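Local structure of deoxycytidylate deaminase (Cyanophage S-TIM5, 4P9E) at residues E10-T15 / E90-H95. The protein probably catalyses the zinc-dependent hydrolytic deamination of dCMP to dUMP, as members of the cytidine and deoxycytidylate deaminase family do. Sequence-based numbering, arbitrary orientation.
Sequences EAYMKT and ELFCTH
With CG set beside the backbone N and anti to the carbonyl carbon in both residues (chi1 -70° and -69°), Tyr-12 reaches from its helix and Phe-92 from its strand toward one another. Tyr-12 CB sits over the middle of the Phe-92 ring, 3.5 Å from its centroid, a CH-pi contact almost exactly on the ring normal. The tyrosine ring then leans past the phenylalanine, its CD2 3.5 Å from Phe-92 CZ, with the planes inclined at 48°. Phenylalanine suits this inward-facing strand position because its flat, wholly apolar ring can lie between helix and sheet; its ring also stacks with that of Tyr-114 on the neighbouring strand 112-115. Met-13 takes another course: CG is anti to the backbone N, and bends at the two later torsions curl the thioether toward the strand, where CE lies 4.3 Å from Phe-92 CD1 and the SD-CE end lies beside the carbonyl O of Cys-93. An unbranched, flexible chain can bend in this way to reach both an aromatic ring and the strand backbone. Here helix 6-20 packs across strand 90-93, the central strand of the mixed sheet in the cytidine deaminase fold; the axes of segments 10-15 and 90-93 approach to 7.5 Å. Cys-93 points away from the helix, its side chain about 4 Å from that of Glu-72, the predicted proton donor. At the corner, Thr-94 OG1 hydrogen-bonds to both His-95 ND1, at 2.8 Å, and Gly-31 N.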
loop_
_atom_site.group_PDB
_atom_site.type_symbol
_atom_site.label_atom_id
_atom_site.label_comp_id
_atom_site.label_asym_id
_atom_site.label_seq_id
_atom_site.Cartn_x
_atom_site.Cartn_y
_atom_site.Cartn_z
ATOM N N GLU A 10 17.895 17.449 -14.030
ATOM C CA GLU A 10 18.373 17.094 -15.352
ATOM C C GLU A 10 18.492 15.585 -15.540
ATOM O O GLU A 10 18.196 15.073 -16.617
ATOM C CB GLU A 10 19.716 17.782 -15.628
ATOM C CG GLU A 10 20.336 17.498 -17.000
ATOM C CD GLU A 10 19.552 18.093 -18.176
ATOM O OE1 GLU A 10 18.839 19.112 -17.987
ATOM O OE2 GLU A 10 19.664 17.527 -19.296
ATOM N N ALA A 11 18.916 14.873 -14.502
ATOM C CA ALA A 11 19.008 13.415 -14.577
ATOM C C ALA A 11 17.635 12.784 -14.820
ATOM O O ALA A 11 17.519 11.796 -15.542
ATOM C CB ALA A 11 19.652 12.842 -13.329
ATOM N N TYR A 12 16.605 13.374 -14.226
ATOM C CA TYR A 12 15.231 12.949 -14.474
ATOM C C TYR A 12 14.836 13.140 -15.929
ATOM O O TYR A 12 14.318 12.226 -16.560
ATOM C CB TYR A 12 14.259 13.697 -13.564
ATOM C CG TYR A 12 14.371 13.282 -12.120
ATOM C CD1 TYR A 12 14.592 11.960 -11.780
ATOM C CD2 TYR A 12 14.263 14.217 -11.092
ATOM C CE1 TYR A 12 14.685 11.573 -10.468
ATOM C CE2 TYR A 12 14.358 13.840 -9.765
ATOM C CZ TYR A 12 14.575 12.516 -9.458
ATOM O OH TYR A 12 14.682 12.120 -8.142
ATOM N N MET A 13 15.088 14.331 -16.461
ATOM C CA MET A 13 14.739 14.601 -17.846
ATOM C C MET A 13 15.506 13.693 -18.784
ATOM O O MET A 13 14.957 13.194 -19.756
ATOM C CB MET A 13 14.979 16.062 -18.219
ATOM C CG MET A 13 14.357 16.455 -19.546
ATOM S SD MET A 13 12.594 16.073 -19.654
ATOM C CE MET A 13 11.824 17.474 -18.852
ATOM N N LYS A 14 16.768 13.448 -18.495
ATOM C CA LYS A 14 17.527 12.565 -19.365
ATOM C C LYS A 14 17.039 11.119 -19.321
ATOM O O LYS A 14 17.261 10.357 -20.256
ATOM C CB LYS A 14 19.017 12.647 -19.055
ATOM C CG LYS A 14 19.694 13.825 -19.724
ATOM C CD LYS A 14 21.199 13.674 -19.670
ATOM C CE LYS A 14 21.901 15.032 -19.605
ATOM N NZ LYS A 14 23.289 14.911 -19.042
ATOM N N THR A 15 16.372 10.753 -18.236
ATOM C CA THR A 15 15.861 9.408 -18.076
ATOM C C THR A 15 14.611 9.278 -18.915
ATOM O O THR A 15 14.443 8.319 -19.664
ATOM C CB THR A 15 15.546 9.104 -16.603
ATOM O OG1 THR A 15 16.749 9.187 -15.831
ATOM C CG2 THR A 15 14.939 7.699 -16.444
ATOM N N GLU A 90 5.564 14.558 -9.304
ATOM C CA GLU A 90 5.880 15.404 -10.446
ATOM C C GLU A 90 6.122 14.577 -11.687
ATOM O O GLU A 90 6.645 13.471 -11.625
ATOM C CB GLU A 90 7.117 16.221 -10.160
ATOM C CG GLU A 90 7.233 16.581 -8.703
ATOM C CD GLU A 90 8.082 17.790 -8.491
ATOM O OE1 GLU A 90 9.316 17.640 -8.392
ATOM O OE2 GLU A 90 7.502 18.886 -8.444
ATOM N N LEU A 91 5.744 15.130 -12.824
ATOM C CA LEU A 91 5.925 14.456 -14.084
ATOM C C LEU A 91 7.077 15.076 -14.880
ATOM O O LEU A 91 7.042 16.264 -15.171
ATOM C CB LEU A 91 4.638 14.603 -14.866
ATOM C CG LEU A 91 4.596 13.860 -16.185
ATOM C CD1 LEU A 91 4.796 12.373 -15.929
ATOM C CD2 LEU A 91 3.267 14.141 -16.839
ATOM N N PHE A 92 8.100 14.292 -15.217
ATOM C CA PHE A 92 9.084 14.736 -16.208
ATOM C C PHE A 92 8.761 14.104 -17.545
ATOM O O PHE A 92 8.823 12.896 -17.703
ATOM C CB PHE A 92 10.507 14.360 -15.829
ATOM C CG PHE A 92 11.024 15.095 -14.649
ATOM C CD1 PHE A 92 11.900 16.151 -14.808
ATOM C CD2 PHE A 92 10.633 14.745 -13.369
ATOM C CE1 PHE A 92 12.373 16.830 -13.709
ATOM C CE2 PHE A 92 11.106 15.431 -12.281
ATOM C CZ PHE A 92 11.971 16.468 -12.450
ATOM N N CYS A 93 8.419 14.925 -18.521
ATOM C CA CYS A 93 8.157 14.398 -19.833
ATOM C C CYS A 93 9.098 15.041 -20.877
ATOM O O CYS A 93 9.534 16.177 -20.709
ATOM C CB CYS A 93 6.675 14.601 -20.168
ATOM S SG CYS A 93 6.086 13.560 -21.539
ATOM N N THR A 94 9.448 14.306 -21.925
ATOM C CA THR A 94 10.191 14.906 -23.031
ATOM C C THR A 94 9.358 15.961 -23.748
ATOM O O THR A 94 9.890 16.927 -24.263
ATOM C CB THR A 94 10.662 13.867 -24.073
ATOM O OG1 THR A 94 9.553 13.084 -24.519
ATOM C CG2 THR A 94 11.718 12.952 -23.490
ATOM N N HIS A 95 8.047 15.778 -23.772
ATOM C CA HIS A 95 7.185 16.717 -24.461
ATOM C C HIS A 95 6.099 17.299 -23.588
ATOM O O HIS A 95 5.643 16.656 -22.657
ATOM C CB HIS A 95 6.553 16.064 -25.675
ATOM C CG HIS A 95 7.543 15.702 -26.736
ATOM N ND1 HIS A 95 8.439 14.666 -26.587
ATOM C CD2 HIS A 95 7.795 16.260 -27.938
ATOM C CE1 HIS A 95 9.194 14.591 -27.670
ATOM N NE2 HIS A 95 8.822 15.538 -28.509
#